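Local coordinates for protein putative tagatose-6-phosphate ketose/aldose isomerase (Escherichia coli, PDB 3C3J) that belongs to the SIS-domain family and carries two such alpha/beta domains, each built around a parallel sheet, at residues 107-112 with 144-149. Residues are numbered along the deposited sequence; the frame is centred on the assembly and turned at random.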
ATOM      1  N   LEU A 107     -19.801  -4.177   5.256  1.00 12.42           N
ATOM      2  CA  LEU A 107     -18.635  -4.837   4.660  1.00 12.13           C
ATOM      3  C   LEU A 107     -18.959  -5.244   3.236  1.00 12.17           C
ATOM      4  O   LEU A 107     -19.876  -6.053   3.000  1.00 11.91           O
ATOM      5  CB  LEU A 107     -18.210  -6.070   5.470  1.00 12.31           C
ATOM      6  CG  LEU A 107     -16.878  -6.716   5.086  1.00 12.79           C
ATOM      7  CD1 LEU A 107     -15.698  -5.732   5.331  1.00 14.14           C
ATOM      8  CD2 LEU A 107     -16.683  -8.049   5.834  1.00 11.97           C
ATOM      9  N   ILE A 108     -18.209  -4.674   2.291  1.00 12.70           N
ATOM     10  CA  ILE A 108     -18.354  -5.011   0.876  1.00 12.86           C
ATOM     11  C   ILE A 108     -17.264  -6.041   0.537  1.00 12.55           C
ATOM     12  O   ILE A 108     -16.077  -5.721   0.529  1.00 12.90           O
ATOM     13  CB  ILE A 108     -18.251  -3.772  -0.007  1.00 13.07           C
ATOM     14  CG1 ILE A 108     -19.318  -2.751   0.400  1.00 15.82           C
ATOM     15  CG2 ILE A 108     -18.430  -4.153  -1.496  1.00 13.55           C
ATOM     16  CD1 ILE A 108     -18.961  -1.366  -0.010  1.00 17.59           C
ATOM     17  N   SER A 109     -17.667  -7.291   0.354  1.00 12.46           N
ATOM     18  CA  SER A 109     -16.714  -8.399   0.201  1.00 13.40           C
ATOM     19  C   SER A 109     -16.658  -8.774  -1.275  1.00 14.20           C
ATOM     20  O   SER A 109     -17.655  -9.191  -1.839  1.00 15.62           O
ATOM     21  CB  SER A 109     -17.162  -9.616   1.026  1.00 13.61           C
ATOM     22  OG  SER A 109     -16.973  -9.440   2.436  1.00 15.01           O
ATOM     23  N   PHE A 110     -15.491  -8.619  -1.896  1.00 14.30           N
ATOM     24  CA  PHE A 110     -15.238  -9.083  -3.249  1.00 14.68           C
ATOM     25  C   PHE A 110     -14.648 -10.488  -3.248  1.00 15.63           C
ATOM     26  O   PHE A 110     -13.697 -10.768  -2.533  1.00 16.77           O
ATOM     27  CB  PHE A 110     -14.258  -8.129  -3.936  1.00 14.40           C
ATOM     28  CG  PHE A 110     -14.771  -6.742  -4.072  1.00 14.01           C
ATOM     29  CD1 PHE A 110     -15.777  -6.452  -4.973  1.00 14.11           C
ATOM     30  CD2 PHE A 110     -14.249  -5.706  -3.300  1.00 15.11           C
ATOM     31  CE1 PHE A 110     -16.257  -5.168  -5.116  1.00 13.90           C
ATOM     32  CE2 PHE A 110     -14.741  -4.395  -3.437  1.00 17.09           C
ATOM     33  CZ  PHE A 110     -15.745  -4.132  -4.339  1.00 15.62           C
ATOM     34  N   GLY A 111     -15.195 -11.375  -4.064  1.00 16.90           N
ATOM     35  CA  GLY A 111     -14.584 -12.702  -4.261  1.00 17.45           C
ATOM     36  C   GLY A 111     -15.074 -13.338  -5.542  1.00 18.72           C
ATOM     37  O   GLY A 111     -16.287 -13.442  -5.774  1.00 19.44           O
ATOM     38  N   ARG A 112     -14.142 -13.733  -6.391  1.00 19.40           N
ATOM     39  CA  ARG A 112     -14.468 -14.427  -7.628  1.00 21.09           C
ATOM     40  C   ARG A 112     -15.200 -15.743  -7.318  1.00 21.21           C
ATOM     41  O   ARG A 112     -16.340 -15.925  -7.732  1.00 22.32           O
ATOM     42  CB  ARG A 112     -13.202 -14.654  -8.459  1.00 20.86           C
ATOM     43  CG  ARG A 112     -13.440 -15.557  -9.672  1.00 21.14           C
ATOM     44  CD  ARG A 112     -12.216 -15.868 -10.477  1.00 22.03           C
ATOM     45  NE  ARG A 112     -10.998 -16.140  -9.718  1.00 22.06           N
ATOM     46  CZ  ARG A 112      -9.839 -16.482 -10.284  1.00 21.88           C
ATOM     47  NH1 ARG A 112      -9.757 -16.690 -11.591  1.00 20.41           N
ATOM     48  NH2 ARG A 112      -8.758 -16.656  -9.538  1.00 23.04           N
ATOM     49  N   GLY A 144     -21.009 -20.148  -4.247  1.00 20.43           N
ATOM     50  CA  GLY A 144     -19.993 -19.859  -3.246  1.00 20.19           C
ATOM     51  C   GLY A 144     -20.573 -19.437  -1.925  1.00 19.07           C
ATOM     52  O   GLY A 144     -21.682 -18.949  -1.846  1.00 18.65           O
ATOM     53  N   ALA A 145     -19.783 -19.633  -0.875  1.00 20.59           N
ATOM     54  CA  ALA A 145     -20.102 -19.256   0.492  1.00 20.43           C
ATOM     55  C   ALA A 145     -20.507 -17.793   0.634  1.00 20.72           C
ATOM     56  O   ALA A 145     -21.518 -17.508   1.267  1.00 21.72           O
ATOM     57  CB  ALA A 145     -18.897 -19.560   1.375  1.00 21.25           C
ATOM     58  N   LEU A 146     -19.761 -16.866   0.018  1.00 20.51           N
ATOM     59  CA  LEU A 146     -20.117 -15.452   0.119  1.00 19.70           C
ATOM     60  C   LEU A 146     -21.559 -15.223  -0.302  1.00 20.15           C
ATOM     61  O   LEU A 146     -22.336 -14.568   0.418  1.00 19.32           O
ATOM     62  CB  LEU A 146     -19.199 -14.554  -0.738  1.00 20.43           C
ATOM     63  CG  LEU A 146     -17.841 -14.108  -0.227  1.00 18.43           C
ATOM     64  CD1 LEU A 146     -17.142 -13.169  -1.286  1.00 16.35           C
ATOM     65  CD2 LEU A 146     -17.936 -13.473   1.162  1.00 17.74           C
ATOM     66  N   TYR A 147     -21.922 -15.764  -1.474  1.00 19.11           N
ATOM     67  CA  TYR A 147     -23.259 -15.549  -1.995  1.00 20.05           C
ATOM     68  C   TYR A 147     -24.291 -16.266  -1.109  1.00 19.65           C
ATOM     69  O   TYR A 147     -25.269 -15.686  -0.674  1.00 19.34           O
ATOM     70  CB  TYR A 147     -23.374 -16.014  -3.459  1.00 20.02           C
ATOM     71  CG  TYR A 147     -24.625 -15.502  -4.118  1.00 20.81           C
ATOM     72  CD1 TYR A 147     -24.730 -14.166  -4.474  1.00 20.40           C
ATOM     73  CD2 TYR A 147     -25.722 -16.343  -4.350  1.00 21.86           C
ATOM     74  CE1 TYR A 147     -25.874 -13.669  -5.054  1.00 21.10           C
ATOM     75  CE2 TYR A 147     -26.888 -15.851  -4.937  1.00 21.92           C
ATOM     76  CZ  TYR A 147     -26.942 -14.514  -5.284  1.00 21.73           C
ATOM     77  OH  TYR A 147     -28.050 -13.974  -5.861  1.00 24.01           O
ATOM     78  N   GLN A 148     -24.049 -17.539  -0.863  1.00 20.90           N
ATOM     79  CA  GLN A 148     -25.020 -18.377  -0.132  1.00 22.17           C
ATOM     80  C   GLN A 148     -25.216 -17.935   1.334  1.00 23.44           C
ATOM     81  O   GLN A 148     -26.361 -17.842   1.819  1.00 23.64           O
ATOM     82  CB  GLN A 148     -24.607 -19.834  -0.230  1.00 22.12           C
ATOM     83  CG  GLN A 148     -24.836 -20.428  -1.608  1.00 23.07           C
ATOM     84  CD  GLN A 148     -26.309 -20.498  -2.003  1.00 22.97           C
ATOM     85  OE1 GLN A 148     -27.197 -20.700  -1.158  1.00 22.08           O
ATOM     86  NE2 GLN A 148     -26.571 -20.346  -3.291  1.00 21.85           N
ATOM     87  N   ASN A 149     -24.126 -17.603   2.024  1.00 24.45           N
ATOM     88  CA  ASN A 149     -24.266 -17.135   3.406  1.00 25.35           C
ATOM     89  C   ASN A 149     -25.058 -15.849   3.447  1.00 26.18           C
ATOM     90  O   ASN A 149     -25.870 -15.660   4.349  1.00 26.98           O
ATOM     91  CB  ASN A 149     -22.913 -16.954   4.076  1.00 24.89           C
ATOM     92  CG  ASN A 149     -22.182 -18.265   4.274  1.00 26.60           C
ATOM     93  OD1 ASN A 149     -22.803 -19.321   4.397  1.00 32.46           O
ATOM     94  ND2 ASN A 149     -20.856 -18.214   4.292  1.00 28.82           N
TER
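Leu146, in the first turn of the helix that starts after the N-cap residue Gly144, meets the C-terminal end of strand 107-111, whose direction makes an angle of 138° with that of helix segment 145-149. The two axes come within 9.9 Å. The closest alpha carbons are those of Gly111 and Leu146, 7.6 Å apart. Leu146 supplies the whole contact from the helix side. With its CG anti to the carbonyl carbon (chi1 -82°), the side chain reaches out to the strand and spreads its two methyls along it. CD1 rests against the backbone, 3.8 Å from Gly111 N and 4.2 Å from Phe110 C. CD2 lies 3.9 Å from Ser109 CB, and the serine is met through its methylene and not through OG. The junction is a small, buried van der Waals contact, about 117 Å² in all, between leucine methyls and the serine CB and strand backbone. Val123 of helix 117-129 touches both Ser109 and Leu146, so a second helix joins the contact on this face. Phe110 points the other way, onto Met179 and Cys183 of helix 174-187. Strand 105-111 is central in the parallel sheet, between strands 55-59 and 133-139, and Gly111 O accepts a hydrogen bond from Thr139 OG1. Helices packed on both faces of such a sheet, with strand order 2-1-3-4-5, form the three-layer alpha/beta sandwich of the SIS domain.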